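Local atomic coordinates of peroxiredoxin (Akkermansia muciniphila, PDB entry 6KHX), a protein that probably reduces hydrogen peroxide and organic hydroperoxides as a typical 2-Cys peroxiredoxin, acting through thiol chemistry shared between paired subunits. Residues Pro23-Ser26 with Leu27-Lys31; Thr46-Cys49 with Pro50-Ile54; Ile163-Ala166 with Ile167-Asp171. One frame throughout, in Å; residues are numbered along the deposited sequence.

Interaction 1: residues Pro23-Ser26 with Leu27-Lys31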
loop_
_atom_site.group_PDB
_atom_site.type_symbol
_atom_site.label_atom_id
_atom_site.label_comp_id
_atom_site.label_asym_id
_atom_site.label_seq_id
_atom_site.Cartn_x
_atom_site.Cartn_y
_atom_site.Cartn_z
ATOM N N PRO B 23 32.381 31.058 -5.541
ATOM C CA PRO B 23 31.269 30.112 -5.651
ATOM C C PRO B 23 31.700 28.781 -6.233
ATOM O O PRO B 23 32.800 28.660 -6.782
ATOM C CB PRO B 23 30.301 30.838 -6.588
ATOM C CG PRO B 23 31.221 31.576 -7.515
ATOM C CD PRO B 23 32.448 31.958 -6.705
ATOM N N ASP B 24 30.822 27.782 -6.123
ATOM C CA ASP B 24 30.982 26.506 -6.816
ATOM C C ASP B 24 32.276 25.795 -6.417
ATOM O O ASP B 24 32.969 25.208 -7.253
ATOM C CB ASP B 24 30.906 26.711 -8.331
ATOM C CG ASP B 24 29.673 27.501 -8.743
ATOM O OD1 ASP B 24 28.573 27.207 -8.226
ATOM O OD2 ASP B 24 29.803 28.426 -9.571
ATOM N N PHE B 25 32.623 25.860 -5.131
ATOM C CA PHE B 25 33.761 25.098 -4.642
ATOM C C PHE B 25 33.362 23.640 -4.484
ATOM O O PHE B 25 32.326 23.332 -3.887
ATOM C CB PHE B 25 34.280 25.637 -3.310
ATOM C CG PHE B 25 35.505 24.914 -2.820
ATOM C CD1 PHE B 25 36.769 25.317 -3.219
ATOM C CD2 PHE B 25 35.391 23.805 -1.995
ATOM C CE1 PHE B 25 37.903 24.640 -2.790
ATOM C CE2 PHE B 25 36.520 23.121 -1.558
ATOM C CZ PHE B 25 37.779 23.541 -1.960
ATOM N N SER B 26 34.192 22.745 -5.009
ATOM C CA SER B 26 33.922 21.316 -4.966
ATOM C C SER B 26 35.250 20.589 -4.848
ATOM O O SER B 26 36.296 21.102 -5.256
ATOM C CB SER B 26 33.163 20.853 -6.216
ATOM O OG SER B 26 33.026 19.446 -6.244
ATOM N N LEU B 27 35.197 19.365 -4.333
ATOM C CA LEU B 27 36.408 18.558 -4.278
ATOM C C LEU B 27 36.717 17.878 -5.607
ATOM O O LEU B 27 37.731 17.178 -5.702
ATOM C CB LEU B 27 36.303 17.514 -3.158
ATOM C CG LEU B 27 36.083 18.070 -1.745
ATOM C CD1 LEU B 27 36.177 16.969 -0.693
ATOM C CD2 LEU B 27 37.058 19.203 -1.432
ATOM N N ASP B 28 35.874 18.073 -6.627
ATOM C CA ASP B 28 36.158 17.545 -7.959
ATOM C C ASP B 28 37.529 17.990 -8.447
ATOM O O ASP B 28 38.272 17.201 -9.046
ATOM C CB ASP B 28 35.077 17.996 -8.942
ATOM C CG ASP B 28 33.771 17.247 -8.763
ATOM O OD1 ASP B 28 33.746 16.253 -8.001
ATOM O OD2 ASP B 28 32.762 17.664 -9.374
ATOM N N GLN B 29 37.879 19.257 -8.191
ATOM C CA GLN B 29 39.130 19.823 -8.682
ATOM C C GLN B 29 40.345 19.017 -8.242
ATOM O O GLN B 29 41.380 19.048 -8.916
ATOM C CB GLN B 29 39.264 21.268 -8.206
ATOM C CG GLN B 29 39.240 21.409 -6.699
ATOM C CD GLN B 29 39.220 22.847 -6.259
ATOM O OE1 GLN B 29 40.189 23.585 -6.457
ATOM N NE2 GLN B 29 38.103 23.271 -5.682
ATOM N N PHE B 30 40.252 18.305 -7.120
ATOM C CA PHE B 30 41.400 17.574 -6.602
ATOM C C PHE B 30 41.489 16.150 -7.121
ATOM O O PHE B 30 42.543 15.520 -6.962
ATOM C CB PHE B 30 41.375 17.547 -5.066
ATOM C CG PHE B 30 41.273 18.905 -4.445
ATOM C CD1 PHE B 30 42.286 19.835 -4.618
ATOM C CD2 PHE B 30 40.160 19.260 -3.698
ATOM C CE1 PHE B 30 42.194 21.098 -4.055
ATOM C CE2 PHE B 30 40.059 20.516 -3.132
ATOM C CZ PHE B 30 41.077 21.439 -3.310
ATOM N N LYS B 31 40.429 15.633 -7.742
ATOM C CA LYS B 31 40.448 14.251 -8.203
ATOM C C LYS B 31 41.575 14.045 -9.203
ATOM O O LYS B 31 41.733 14.821 -10.151
ATOM C CB LYS B 31 39.108 13.868 -8.827
ATOM C CG LYS B 31 38.001 13.585 -7.828
ATOM C CD LYS B 31 36.912 12.726 -8.465
ATOM C CE LYS B 31 35.584 12.902 -7.745
ATOM N NZ LYS B 31 34.489 12.167 -8.426
HETATM O O HOH W 1 35.845 21.366 -8.262
#
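Between Phe25 and Phe30 the backbone leaves the short strand 24-25, passes extended through Ser26 and coils into a 3-10 segment at 28-30, where Phe30 N donates to Leu27 O at 3.1 Å and Lys31 N to Asp28 O. Ser26 supplies two acceptors to the turn that follows, its OG and its O. Its OG, held anti to the backbone N (chi1 174°), accepts from Asp28 N at 3.2 Å along an almost straight N-H line of 171°, the bond that defines an ST turn; the same OG is also hydrogen-bonded to Phe11 O. Ser26 O is used by Gln29, whose side chain, extended beyond CG, brings NE2 back to donate at 2.9 Å, with the oxygen close to the amide plane. A water bridges the same oxygen, weakly, to Gln29 N. Ahead of the corner, Asp24 and Phe25, both facing Ala13 of strand 13-17, form a G1 beta bulge in strand 24-25 of the thioredoxin-like domain. The Phe25 side chain, part of the bulge, reaches Leu27, Gln29 and Phe30. Gln29 NE2 approaches the Phe25 ring obliquely, 3.2 Å from CE1, with the ring and amide planes 55° apart. Two apolar approaches continue the packing: Leu27 CD2 comes within 4.0 Å of Phe25 CE2, and Phe25 CZ meets the edge of the Phe30 ring, 4.0 Å from CE2, the two side chains crossing at about a right angle. Gln29 CG sits 3.6 Å above the centre of one face of the Phe30 ring. Val71 of strand 68-74 touches Phe25 and Leu27, and Val36 of strand 35-40 touches Leu27 and Phe30.

Interaction 2: residues Thr46-Cys49 with Pro50-Ile54; sequences TFVC and PTELI
Val48 and Thr51 meet one helical turn apart at the start of helix 48-58, and Thr51 can be followed outward from its CB, which lies 3.5 Å from Val48 O. From there the side chain forks. OG1, placed between the backbone N and the carbonyl carbon (chi1 80°), folds back to donate to Val48 O at 2.7 Å; the bond lies in the carbonyl plane on a lone pair, with a C=O...donor angle of 129°. The other branch, CG2, approaches Phe47 O at 3.4 Å. Val48 O is thus gripped twice, since Glu52 N also donates to it at 3.0 Å, nearly along the C=O axis (168°). OG1 has a further hydrogen-bond partner in Leu185 N of the second subunit, so the hydroxyl links the helix start to the neighbouring chain. A valine in place of Thr51 would probably leave Leu185 N of that subunit without this partner and Val48 O with the helical bond alone. Glu52 runs extended past Val48, its CD 3.9 Å from Val48 CG1. Leu53 N donates to Cys49 O at 3.0 Å, continuing the helical ladder. Around these residues the Glu52 carboxylate forms salt bridges with Arg161 and Arg138, Cys49 packs on Pro42 and Trp84, and Thr46 OG1 is hydrogen-bonded to Lys43 O. Pro42, Thr46 and Cys49 have the spacing of the PxxxTxxC signature of peroxiredoxins, and Cys183 of the second subunit packs on Val48; both features are consistent with Cys49 being the peroxidatic cysteine of a typical 2-Cys active site.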
loop_
_atom_site.group_PDB
_atom_site.type_symbol
_atom_site.label_atom_id
_atom_site.label_comp_id
_atom_site.label_asym_id
_atom_site.label_seq_id
_atom_site.Cartn_x
_atom_site.Cartn_y
_atom_site.Cartn_z
ATOM N N THR B 46 33.547 30.666 17.615
ATOM C CA THR B 46 33.520 29.980 18.903
ATOM C C THR B 46 34.946 29.778 19.407
ATOM O O THR B 46 35.778 30.681 19.279
ATOM C CB THR B 46 32.744 28.654 18.824
ATOM O OG1 THR B 46 33.158 27.895 17.682
ATOM C CG2 THR B 46 31.252 28.924 18.729
ATOM N N PHE B 47 35.238 28.613 19.991
ATOM C CA PHE B 47 36.397 28.461 20.871
ATOM C C PHE B 47 37.421 27.470 20.328
ATOM O O PHE B 47 38.520 27.886 19.954
ATOM C CB PHE B 47 35.894 28.064 22.259
ATOM C CG PHE B 47 34.633 28.782 22.666
ATOM C CD1 PHE B 47 34.533 30.164 22.553
ATOM C CD2 PHE B 47 33.533 28.071 23.127
ATOM C CE1 PHE B 47 33.362 30.818 22.906
ATOM C CE2 PHE B 47 32.362 28.721 23.489
ATOM C CZ PHE B 47 32.275 30.095 23.380
ATOM N N VAL B 48 37.111 26.169 20.290
ATOM C CA VAL B 48 38.061 25.188 19.766
ATOM C C VAL B 48 38.209 25.336 18.258
ATOM O O VAL B 48 39.301 25.146 17.697
ATOM C CB VAL B 48 37.617 23.762 20.140
ATOM C CG1 VAL B 48 38.593 22.730 19.578
ATOM C CG2 VAL B 48 37.509 23.617 21.635
ATOM N N CYS B 49 37.117 25.679 17.585
ATOM C CA CYS B 49 37.120 25.740 16.127
ATOM C C CYS B 49 38.195 26.678 15.587
ATOM O O CYS B 49 38.923 26.272 14.661
ATOM C CB CYS B 49 35.711 26.119 15.654
ATOM S SG CYS B 49 34.356 25.247 16.570
ATOM N N PRO B 50 38.365 27.913 16.097
ATOM C CA PRO B 50 39.471 28.745 15.593
ATOM C C PRO B 50 40.845 28.152 15.860
ATOM O O PRO B 50 41.744 28.323 15.031
ATOM C CB PRO B 50 39.274 30.084 16.322
ATOM C CG PRO B 50 38.443 29.766 17.500
ATOM C CD PRO B 50 37.532 28.663 17.056
ATOM N N THR B 51 41.051 27.472 16.991
ATOM C CA THR B 51 42.363 26.875 17.227
ATOM C C THR B 51 42.655 25.776 16.217
ATOM O O THR B 51 43.778 25.677 15.709
ATOM C CB THR B 51 42.468 26.350 18.658
ATOM O OG1 THR B 51 41.821 25.078 18.773
ATOM C CG2 THR B 51 41.820 27.331 19.587
ATOM N N GLU B 52 41.650 24.964 15.886
ATOM C CA GLU B 52 41.856 23.936 14.867
ATOM C C GLU B 52 42.132 24.562 13.503
ATOM O O GLU B 52 43.047 24.131 12.786
ATOM C CB GLU B 52 40.646 23.002 14.814
ATOM C CG GLU B 52 40.382 22.300 16.141
ATOM C CD GLU B 52 39.274 21.266 16.061
ATOM O OE1 GLU B 52 39.574 20.057 16.191
ATOM O OE2 GLU B 52 38.105 21.663 15.862
ATOM N N LEU B 53 41.374 25.599 13.138
ATOM C CA LEU B 53 41.572 26.226 11.834
ATOM C C LEU B 53 42.951 26.876 11.729
ATOM O O LEU B 53 43.656 26.720 10.720
ATOM C CB LEU B 53 40.462 27.246 11.570
ATOM C CG LEU B 53 39.100 26.667 11.162
ATOM C CD1 LEU B 53 37.932 27.473 11.725
ATOM C CD2 LEU B 53 38.997 26.576 9.644
ATOM N N ILE B 54 43.355 27.609 12.771
ATOM C CA ILE B 54 44.658 28.264 12.768
ATOM C C ILE B 54 45.781 27.235 12.762
ATOM O O ILE B 54 46.774 27.390 12.041
ATOM C CB ILE B 54 44.773 29.233 13.957
ATOM C CG1 ILE B 54 43.830 30.416 13.751
ATOM C CG2 ILE B 54 46.201 29.729 14.095
ATOM C CD1 ILE B 54 43.598 31.232 14.998
#

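Interaction 3: residues Ile163-Ala166 with Ile167-Asp171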
loop_
_atom_site.group_PDB
_atom_site.type_symbol
_atom_site.label_atom_id
_atom_site.label_comp_id
_atom_site.label_asym_id
_atom_site.label_seq_id
_atom_site.Cartn_x
_atom_site.Cartn_y
_atom_site.Cartn_z
ATOM N N ILE B 163 46.665 17.439 14.601
ATOM C CA ILE B 163 47.294 17.479 13.286
ATOM C C ILE B 163 48.265 16.324 13.105
ATOM O O ILE B 163 48.403 15.788 11.997
ATOM C CB ILE B 163 47.982 18.841 13.086
ATOM C CG1 ILE B 163 46.921 19.940 13.022
ATOM C CG2 ILE B 163 48.925 18.828 11.879
ATOM C CD1 ILE B 163 47.362 21.159 12.267
ATOM N N ASP B 164 48.946 15.915 14.179
ATOM C CA ASP B 164 49.914 14.834 14.060
ATOM C C ASP B 164 49.252 13.552 13.577
ATOM O O ASP B 164 49.797 12.861 12.712
ATOM C CB ASP B 164 50.625 14.608 15.392
ATOM C CG ASP B 164 51.474 15.790 15.802
ATOM O OD1 ASP B 164 51.938 16.531 14.910
ATOM O OD2 ASP B 164 51.690 15.972 17.018
ATOM N N GLU B 165 48.072 13.221 14.116
ATOM C CA GLU B 165 47.381 12.005 13.693
ATOM C C GLU B 165 46.927 12.100 12.238
ATOM O O GLU B 165 46.982 11.109 11.499
ATOM C CB GLU B 165 46.193 11.724 14.614
ATOM C CG GLU B 165 45.437 10.413 14.327
ATOM C CD GLU B 165 46.315 9.164 14.396
ATOM O OE1 GLU B 165 47.318 9.161 15.148
ATOM O OE2 GLU B 165 45.988 8.175 13.703
ATOM N N ALA B 166 46.487 13.283 11.803
ATOM C CA ALA B 166 46.102 13.449 10.407
ATOM C C ALA B 166 47.296 13.226 9.483
ATOM O O ALA B 166 47.210 12.476 8.500
ATOM C CB ALA B 166 45.499 14.837 10.194
ATOM N N ILE B 167 48.430 13.855 9.800
ATOM C CA ILE B 167 49.634 13.668 8.996
ATOM C C ILE B 167 50.093 12.213 9.036
ATOM O O ILE B 167 50.548 11.666 8.025
ATOM C CB ILE B 167 50.729 14.652 9.446
ATOM C CG1 ILE B 167 50.361 16.059 8.971
ATOM C CG2 ILE B 167 52.097 14.242 8.914
ATOM C CD1 ILE B 167 51.246 17.136 9.499
ATOM N N ARG B 168 49.987 11.564 10.197
ATOM C CA ARG B 168 50.416 10.172 10.302
ATOM C C ARG B 168 49.573 9.277 9.408
ATOM O O ARG B 168 50.101 8.392 8.726
ATOM C CB ARG B 168 50.328 9.697 11.751
ATOM C CG ARG B 168 50.999 8.361 11.996
ATOM C CD ARG B 168 50.635 7.783 13.349
ATOM N NE ARG B 168 49.291 7.216 13.359
ATOM C CZ ARG B 168 49.010 5.964 13.004
ATOM N NH1 ARG B 168 49.984 5.154 12.616
ATOM N NH2 ARG B 168 47.758 5.516 13.038
ATOM N N VAL B 169 48.255 9.493 9.401
ATOM C CA VAL B 169 47.382 8.692 8.553
ATOM C C VAL B 169 47.658 8.978 7.079
ATOM O O VAL B 169 47.630 8.066 6.243
ATOM C CB VAL B 169 45.907 8.939 8.924
ATOM C CG1 VAL B 169 45.001 8.136 8.027
ATOM C CG2 VAL B 169 45.656 8.550 10.368
ATOM N N VAL B 170 47.945 10.237 6.737
ATOM C CA VAL B 170 48.325 10.556 5.362
ATOM C C VAL B 170 49.570 9.776 4.961
ATOM O O VAL B 170 49.627 9.170 3.883
ATOM C CB VAL B 170 48.539 12.070 5.196
ATOM C CG1 VAL B 170 49.240 12.359 3.875
ATOM C CG2 VAL B 170 47.211 12.804 5.265
ATOM N N ASP B 171 50.590 9.785 5.824
ATOM C CA ASP B 171 51.824 9.071 5.515
ATOM C C ASP B 171 51.570 7.578 5.377
ATOM O O ASP B 171 52.149 6.925 4.504
ATOM C CB ASP B 171 52.893 9.351 6.573
ATOM C CG ASP B 171 53.490 10.745 6.444
ATOM O OD1 ASP B 171 53.444 11.317 5.329
ATOM O OD2 ASP B 171 54.014 11.267 7.451
#
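The guanidinium of Arg168 and the carboxylate of Glu165 meet at an edge rather than over a face: Glu165 CD lies in the guanidinium plane, on the side of NE and NH2, and the two planes are turned 42° from each other. Each oxygen takes a different nitrogen, giving a side-on, two-pronged salt bridge. Arg168 NH2 donates to the syn lone pair of Glu165 OE2 at 3.3 Å, close to the guanidinium plane, whereas Arg168 NE reaches Glu165 OE1 at 3.3 Å from the syn side but 33° out of the carboxylate plane. Both side chains run off the helix in the same direction, and the bend in Glu165 at chi2 (58°) turns its carboxylate along the helix toward Arg168. Glu165 OE2 also lies 3.4 Å from Val169 CG2, one residue further on. Beneath them the helical ladder is regular: Ile167 N donates to Ile163 O and Val169 N to Glu165 O, both at 2.9 Å, and Arg168 N to Asp164 O at 2.8 Å. On another side of the helix Ile163 CG2 meets Ile167 CD1 at 3.7 Å, the side chains crossing at a slant, and Ile167 continues onto Glu62 and Phe63 of helix 60-65. Val169 and Val170 rest on Leu142 of strand 138-143, so helix 163-179 packs against the central sheet. With Glu165 matching its charge, Trp187 O taking NH1 and Gly160 O of the second subunit sharing NH2, the buried Arg168 guanidinium is probably well compensated and fixed in rotation at the subunit boundary.

How the interactions relate
Interaction 1 is a surface contact, whereas interactions 2 and 3 are buried. Residues 23-31 form a corner beside the sheet that no other chain of the assembly touches; its links are mostly neutral, made by a serine, an amide, a water and two rings. Interaction 3 lies wholly within helix 163-179, while interaction 2 spans the loop entering helix 48-58 and its first turns; both touch the second subunit, with centres 19 Å apart and nearest atoms about 5 Å apart. Their polar chemistry differs: interaction 2 rests on a hydroxyl and doubled use of a backbone carbonyl, interaction 3 on a carboxylate-guanidinium pair. Interaction 1 stands further off, its centre 24 Å and 23 Å from theirs.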